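Local coordinates for RhCC (Rhodococcus jostii, PDB 4U5R), which is a cofactor-independent oxygenase of the tautomerase superfamily that can bind magnesium and assembles from three copies of one chain, at residues 1-6 with 62-67; 81-86 with 101-106. The protein carries 1 engineered substitution. All coordinates share one frame; numbering follows the deposited sequence.

Interaction 1: 1-6 with 62-67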
loop_
_atom_site.group_PDB
_atom_site.type_symbol
_atom_site.label_atom_id
_atom_site.label_comp_id
_atom_site.label_asym_id
_atom_site.label_seq_id
_atom_site.Cartn_x
_atom_site.Cartn_y
_atom_site.Cartn_z
ATOM N N PRO B 1 -12.497 -4.151 -3.941
ATOM C CA PRO B 1 -11.811 -3.439 -2.862
ATOM C C PRO B 1 -10.754 -4.308 -2.211
ATOM O O PRO B 1 -10.898 -5.527 -2.110
ATOM C CB PRO B 1 -12.942 -3.113 -1.881
ATOM C CG PRO B 1 -14.181 -3.160 -2.719
ATOM C CD PRO B 1 -13.943 -4.246 -3.700
ATOM N N TYR B 2 -9.695 -3.662 -1.762
ATOM C CA TYR B 2 -8.571 -4.364 -1.171
ATOM C C TYR B 2 -8.346 -3.861 0.242
ATOM O O TYR B 2 -7.884 -2.743 0.417
ATOM C CB TYR B 2 -7.343 -4.132 -2.047
ATOM C CG TYR B 2 -6.030 -4.587 -1.493
ATOM C CD1 TYR B 2 -5.659 -5.922 -1.555
ATOM C CD2 TYR B 2 -5.124 -3.669 -0.973
ATOM C CE1 TYR B 2 -4.421 -6.334 -1.076
ATOM C CE2 TYR B 2 -3.895 -4.070 -0.484
ATOM C CZ TYR B 2 -3.554 -5.412 -0.541
ATOM O OH TYR B 2 -2.331 -5.845 -0.082
ATOM N N TRP B 3 -8.681 -4.676 1.242
ATOM C CA TRP B 3 -8.556 -4.261 2.642
ATOM C C TRP B 3 -7.419 -4.963 3.362
ATOM O O TRP B 3 -7.250 -6.179 3.247
ATOM C CB TRP B 3 -9.840 -4.549 3.421
ATOM C CG TRP B 3 -11.008 -3.675 3.144
ATOM C CD1 TRP B 3 -11.627 -3.464 1.938
ATOM C CD2 TRP B 3 -11.754 -2.944 4.114
ATOM N NE1 TRP B 3 -12.694 -2.611 2.104
ATOM C CE2 TRP B 3 -12.793 -2.282 3.432
ATOM C CE3 TRP B 3 -11.624 -2.761 5.496
ATOM C CZ2 TRP B 3 -13.713 -1.458 4.086
ATOM C CZ3 TRP B 3 -12.545 -1.947 6.150
ATOM C CH2 TRP B 3 -13.566 -1.297 5.439
ATOM N N GLU B 4 -6.661 -4.190 4.126
ATOM C CA GLU B 4 -5.681 -4.732 5.045
ATOM C C GLU B 4 -6.078 -4.380 6.457
ATOM O O GLU B 4 -6.277 -3.211 6.750
ATOM C CB GLU B 4 -4.313 -4.158 4.768
ATOM C CG GLU B 4 -3.655 -4.620 3.504
ATOM C CD GLU B 4 -2.370 -3.860 3.276
ATOM O OE1 GLU B 4 -2.440 -2.620 3.113
ATOM O OE2 GLU B 4 -1.293 -4.483 3.318
ATOM N N ILE B 5 -6.161 -5.375 7.335
ATOM C CA ILE B 5 -6.446 -5.109 8.734
ATOM C C ILE B 5 -5.324 -5.659 9.598
ATOM O O ILE B 5 -5.126 -6.866 9.691
ATOM C CB ILE B 5 -7.821 -5.699 9.135
ATOM C CG1 ILE B 5 -8.903 -5.104 8.221
ATOM C CG2 ILE B 5 -8.125 -5.422 10.602
ATOM C CD1 ILE B 5 -10.311 -5.581 8.492
ATOM N N PHE B 6 -4.556 -4.747 10.178
ATOM C CA PHE B 6 -3.420 -5.079 11.028
ATOM C C PHE B 6 -3.861 -5.088 12.477
ATOM O O PHE B 6 -4.269 -4.059 12.992
ATOM C CB PHE B 6 -2.298 -4.054 10.842
ATOM C CG PHE B 6 -1.735 -4.001 9.454
ATOM C CD1 PHE B 6 -0.668 -4.808 9.101
ATOM C CD2 PHE B 6 -2.232 -3.097 8.521
ATOM C CE1 PHE B 6 -0.119 -4.737 7.834
ATOM C CE2 PHE B 6 -1.693 -3.027 7.248
ATOM C CZ PHE B 6 -0.641 -3.853 6.900
ATOM N N VAL B 62 -5.457 -1.299 16.168
ATOM C CA VAL B 62 -5.824 -1.900 14.891
ATOM C C VAL B 62 -5.688 -0.854 13.780
ATOM O O VAL B 62 -6.332 0.195 13.815
ATOM C CB VAL B 62 -7.266 -2.474 14.931
ATOM C CG1 VAL B 62 -7.649 -3.021 13.553
ATOM C CG2 VAL B 62 -7.380 -3.562 16.002
ATOM N N ARG B 63 -4.839 -1.125 12.798
ATOM C CA ARG B 63 -4.659 -0.206 11.670
ATOM C C ARG B 63 -5.272 -0.795 10.405
ATOM O O ARG B 63 -4.932 -1.915 10.017
ATOM C CB ARG B 63 -3.161 0.093 11.472
ATOM C CG ARG B 63 -2.832 1.268 10.542
ATOM C CD ARG B 63 -3.539 2.529 11.020
ATOM N NE ARG B 63 -3.075 3.709 10.301
ATOM C CZ ARG B 63 -3.570 4.162 9.153
ATOM N NH1 ARG B 63 -4.548 3.517 8.515
ATOM N NH2 ARG B 63 -3.046 5.264 8.629
ATOM N N ILE B 64 -6.163 -0.038 9.761
ATOM C CA ILE B 64 -6.863 -0.492 8.554
ATOM C C ILE B 64 -6.498 0.392 7.364
ATOM O O ILE B 64 -6.474 1.618 7.478
ATOM C CB ILE B 64 -8.401 -0.455 8.727
ATOM C CG1 ILE B 64 -8.851 -1.191 10.000
ATOM C CG2 ILE B 64 -9.083 -0.958 7.441
ATOM C CD1 ILE B 64 -9.247 -0.222 11.132
ATOM N N ARG B 65 -6.193 -0.223 6.228
ATOM C CA ARG B 65 -5.912 0.533 5.008
ATOM C C ARG B 65 -6.592 -0.151 3.844
ATOM O O ARG B 65 -6.549 -1.354 3.751
ATOM C CB ARG B 65 -4.405 0.633 4.752
ATOM C CG ARG B 65 -4.060 1.439 3.511
ATOM C CD ARG B 65 -2.648 1.156 3.001
ATOM N NE ARG B 65 -2.345 2.098 1.926
ATOM C CZ ARG B 65 -2.746 1.948 0.672
ATOM N NH1 ARG B 65 -3.442 0.870 0.318
ATOM N NH2 ARG B 65 -2.449 2.880 -0.227
ATOM N N LEU B 66 -7.192 0.594 2.931
ATOM C CA LEU B 66 -7.831 -0.068 1.808
ATOM C C LEU B 66 -7.640 0.698 0.527
ATOM O O LEU B 66 -7.554 1.910 0.564
ATOM C CB LEU B 66 -9.314 -0.288 2.122
ATOM C CG LEU B 66 -10.212 0.887 2.528
ATOM C CD1 LEU B 66 -11.586 0.823 1.876
ATOM C CD2 LEU B 66 -10.331 0.955 4.041
ATOM N N ASP B 67 -7.489 -0.027 -0.587
ATOM C CA ASP B 67 -7.614 0.553 -1.928
ATOM C C ASP B 67 -8.999 0.333 -2.506
ATOM O O ASP B 67 -9.567 -0.758 -2.385
ATOM C CB ASP B 67 -6.607 -0.060 -2.915
ATOM C CG ASP B 67 -5.154 0.277 -2.597
ATOM O OD1 ASP B 67 -4.852 1.357 -2.065
ATOM O OD2 ASP B 67 -4.287 -0.547 -2.937
HETATM O O HOH W 1 -4.396 -1.584 1.699
#
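The indole of Trp3 lies alongside Leu66, whose carbons spread over one of its faces: CB sits 3.9 Å from the centroid of the five-membered ring and only 8° off its normal, a CH-pi contact, while CD2 stands above the centre of the whole ring. The two segments, 1-6 and 62-67, are the central antiparallel pair of the four-stranded sheet of this tautomerase-superfamily fold. Ile64 CG2 meets the six-membered ring obliquely, 3.7 Å from Trp3 CE3. On the sheet face shared by Tyr2, Glu4 and Phe6, the ring of Phe6 is touched at its edge by a carbonyl, with Arg63 O lying in the ring plane; at the edge of the Arg65 guanidinium, in its plane, lie a water and Asp67 CG. Tyr2, Glu4 and Phe6 form hydrogen-bonded pairs with Asp67, Arg65 and Arg63, six backbone bonds in all. Trp3 and Ile5, on the opposite side of the sheet, pack against helix 14-32, where Trp3 NE1 is hydrogen-bonded to Tyr28 OH.

Glu4 and Arg65 run side by side without a direct salt bridge. Arg65 reaches along the sheet with CG anti to its amide nitrogen (chi1 -179°) and an extended chain, which brings NH1 within 2.8 Å of Asp67 OD1, approached from above the carboxylate plane. Its NE forms a salt bridge to Asp67 of the second subunit, and Asp67 OD2 receives Arg65 NE of the third subunit in the same way. Glu4 OE2 pairs with Lys44, and OE1 also bonds to a Tris molecule, probably from the crystallisation liquor, which may mark a pocket. One ordered water joins the neighbouring charges: it donates to Glu4 OE1 at 2.6 Å and accepts from Arg65 NH1 at 3.0 Å.

Interaction 2: 81-86 with 101-106. Engineered in segment 101-106: Ala106 (natural residue Asp).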
loop_
_atom_site.group_PDB
_atom_site.type_symbol
_atom_site.label_atom_id
_atom_site.label_comp_id
_atom_site.label_asym_id
_atom_site.label_seq_id
_atom_site.Cartn_x
_atom_site.Cartn_y
_atom_site.Cartn_z
ATOM N N LEU B 81 -20.081 9.186 3.363
ATOM C CA LEU B 81 -20.938 8.043 3.643
ATOM C C LEU B 81 -20.139 6.736 3.659
ATOM O O LEU B 81 -20.381 5.868 4.493
ATOM C CB LEU B 81 -22.070 7.974 2.614
ATOM C CG LEU B 81 -23.092 6.852 2.784
ATOM C CD1 LEU B 81 -23.669 6.848 4.192
ATOM C CD2 LEU B 81 -24.201 7.012 1.753
ATOM N N MET B 82 -19.175 6.611 2.753
ATOM C CA MET B 82 -18.286 5.453 2.747
ATOM C C MET B 82 -17.545 5.286 4.082
ATOM O O MET B 82 -17.493 4.177 4.647
ATOM C CB MET B 82 -17.266 5.566 1.606
ATOM C CG MET B 82 -16.173 4.494 1.653
ATOM S SD MET B 82 -16.864 2.859 1.367
ATOM C CE MET B 82 -15.870 1.870 2.484
ATOM N N MET B 83 -16.964 6.382 4.568
ATOM C CA MET B 83 -16.292 6.384 5.867
ATOM C C MET B 83 -17.274 6.067 6.984
ATOM O O MET B 83 -16.959 5.311 7.903
ATOM C CB MET B 83 -15.614 7.736 6.135
ATOM C CG MET B 83 -14.624 8.154 5.058
ATOM S SD MET B 83 -13.498 6.838 4.521
ATOM C CE MET B 83 -12.476 6.508 5.969
ATOM N N THR B 84 -18.473 6.635 6.897
ATOM C CA THR B 84 -19.467 6.427 7.942
ATOM C C THR B 84 -19.871 4.958 8.003
ATOM O O THR B 84 -19.898 4.352 9.072
ATOM C CB THR B 84 -20.707 7.320 7.719
ATOM O OG1 THR B 84 -20.316 8.696 7.817
ATOM C CG2 THR B 84 -21.779 7.027 8.763
ATOM N N VAL B 85 -20.153 4.371 6.848
ATOM C CA VAL B 85 -20.573 2.978 6.816
ATOM C C VAL B 85 -19.434 2.015 7.204
ATOM O O VAL B 85 -19.657 1.025 7.904
ATOM C CB VAL B 85 -21.128 2.618 5.427
ATOM C CG1 VAL B 85 -21.488 1.151 5.371
ATOM C CG2 VAL B 85 -22.358 3.466 5.135
ATOM N N ALA B 86 -18.213 2.317 6.776
ATOM C CA ALA B 86 -17.055 1.519 7.162
ATOM C C ALA B 86 -16.915 1.450 8.684
ATOM O O ALA B 86 -16.720 0.375 9.233
ATOM C CB ALA B 86 -15.789 2.091 6.548
ATOM N N TRP B 101 -7.870 2.594 16.984
ATOM C CA TRP B 101 -7.809 2.273 15.554
ATOM C C TRP B 101 -7.779 3.507 14.661
ATOM O O TRP B 101 -8.095 4.630 15.076
ATOM C CB TRP B 101 -8.981 1.345 15.132
ATOM C CG TRP B 101 -10.327 2.009 14.941
ATOM C CD1 TRP B 101 -10.963 2.253 13.754
ATOM C CD2 TRP B 101 -11.182 2.524 15.968
ATOM N NE1 TRP B 101 -12.167 2.878 13.985
ATOM C CE2 TRP B 101 -12.323 3.058 15.336
ATOM C CE3 TRP B 101 -11.101 2.566 17.366
ATOM C CZ2 TRP B 101 -13.370 3.649 16.056
ATOM C CZ3 TRP B 101 -12.135 3.159 18.077
ATOM C CH2 TRP B 101 -13.250 3.692 17.418
ATOM N N GLU B 102 -7.375 3.268 13.420
ATOM C CA GLU B 102 -7.249 4.289 12.391
ATOM C C GLU B 102 -7.469 3.617 11.043
ATOM O O GLU B 102 -7.059 2.477 10.841
ATOM C CB GLU B 102 -5.870 4.973 12.446
ATOM C CG GLU B 102 -5.707 6.086 11.424
ATOM C CD GLU B 102 -4.361 6.797 11.487
ATOM O OE1 GLU B 102 -3.399 6.257 12.066
ATOM O OE2 GLU B 102 -4.260 7.910 10.923
ATOM N N ILE B 103 -8.108 4.328 10.123
ATOM C CA ILE B 103 -8.436 3.805 8.803
ATOM C C ILE B 103 -8.191 4.876 7.768
ATOM O O ILE B 103 -8.457 6.060 8.015
ATOM C CB ILE B 103 -9.915 3.363 8.696
ATOM C CG1 ILE B 103 -10.194 2.703 7.334
ATOM C CG2 ILE B 103 -10.855 4.553 8.905
ATOM C CD1 ILE B 103 -11.509 1.907 7.302
ATOM N N HIS B 104 -7.683 4.471 6.607
ATOM C CA HIS B 104 -7.674 5.361 5.454
ATOM C C HIS B 104 -7.812 4.605 4.135
ATOM O O HIS B 104 -7.571 3.395 4.057
ATOM C CB HIS B 104 -6.423 6.273 5.459
ATOM C CG HIS B 104 -5.136 5.609 5.060
ATOM N ND1 HIS B 104 -4.425 4.781 5.901
ATOM C CD2 HIS B 104 -4.391 5.726 3.932
ATOM C CE1 HIS B 104 -3.322 4.376 5.293
ATOM N NE2 HIS B 104 -3.276 4.939 4.097
ATOM N N ILE B 105 -8.266 5.336 3.117
ATOM C CA ILE B 105 -8.537 4.796 1.791
ATOM C C ILE B 105 -7.732 5.504 0.702
ATOM O O ILE B 105 -7.539 6.720 0.730
ATOM C CB ILE B 105 -10.022 4.920 1.400
ATOM C CG1 ILE B 105 -10.934 4.570 2.573
ATOM C CG2 ILE B 105 -10.316 4.077 0.156
ATOM C CD1 ILE B 105 -12.413 4.475 2.198
ATOM N N ALA B 106 -7.280 4.730 -0.271
ATOM C CA ALA B 106 -6.687 5.278 -1.477
ATOM C C ALA B 106 -7.497 4.786 -2.673
ATOM O O ALA B 106 -8.102 3.718 -2.618
ATOM C CB ALA B 106 -5.234 4.862 -1.594
#
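Met83 and Ile105 meet tip to tip, the sulfur SD of the methionine lying 3.5 Å from the CD1 methyl of the isoleucine. The contact belongs to the beta-alpha-beta unit formed by strand 61-68, helix 76-90 and strand 100-107, and packs the helix over one face of the sheet. Within the two segments the axes come no nearer than 10.5 Å, a gap that long flexible side chains span. Although Met83 does not set out straight at the strand, the bend at chi2 (-45°) turns SD to Ile105, and that at chi3 (-66°) carries CE past Ile103 CG2 at 3.9 Å, the two side chains lying alongside with their ends pointing opposite ways. Met82, with CG placed opposite its amide nitrogen across the CA-CB bond, offers that methylene to Ile105 CD1 at 3.8 Å. Ile105 CD1 thus meets both methionines, the sulfur of one and CG of the other, from adjacent directions. Further along, Ala86 CB approaches Ile103 CD1 at 4.3 Å, the looser end of the contact.

Tyr28 of helix 14-32 also touches Met82, and Leu66 of the adjoining strand touches Ile103. Ala106 is engineered; the natural residue is Asp, and magnesium binds at this position in this protein but is not bound here. With only methyl, methylene and thioether groups meeting, the contact is held by dispersion and burial of apolar surface and is little constrained in direction.

Overall arrangement
From the N terminus, segment 1-6 enters the sheet between strands 40-46 and 61-68. Interaction 1 closes when the chain returns as 62-67 after helix 14-32, strand 40-46 and a short hairpin, a loop of 55 residues. Interaction 2 then closes a much shorter one: helix 76-90 follows strand 61-68, and segment 101-106 comes back beside that strand. The contacts are therefore in series, neither nested nor crossed. Strand 61-68, one partner of interaction 1, lies beside strand 100-107, which carries one side of interaction 2 and is outermost within this chain but continued by a strand of the second subunit, which both contacts touch. Ile64 N, 2.9 Å from Glu102 O, probably hydrogen-bonds to it.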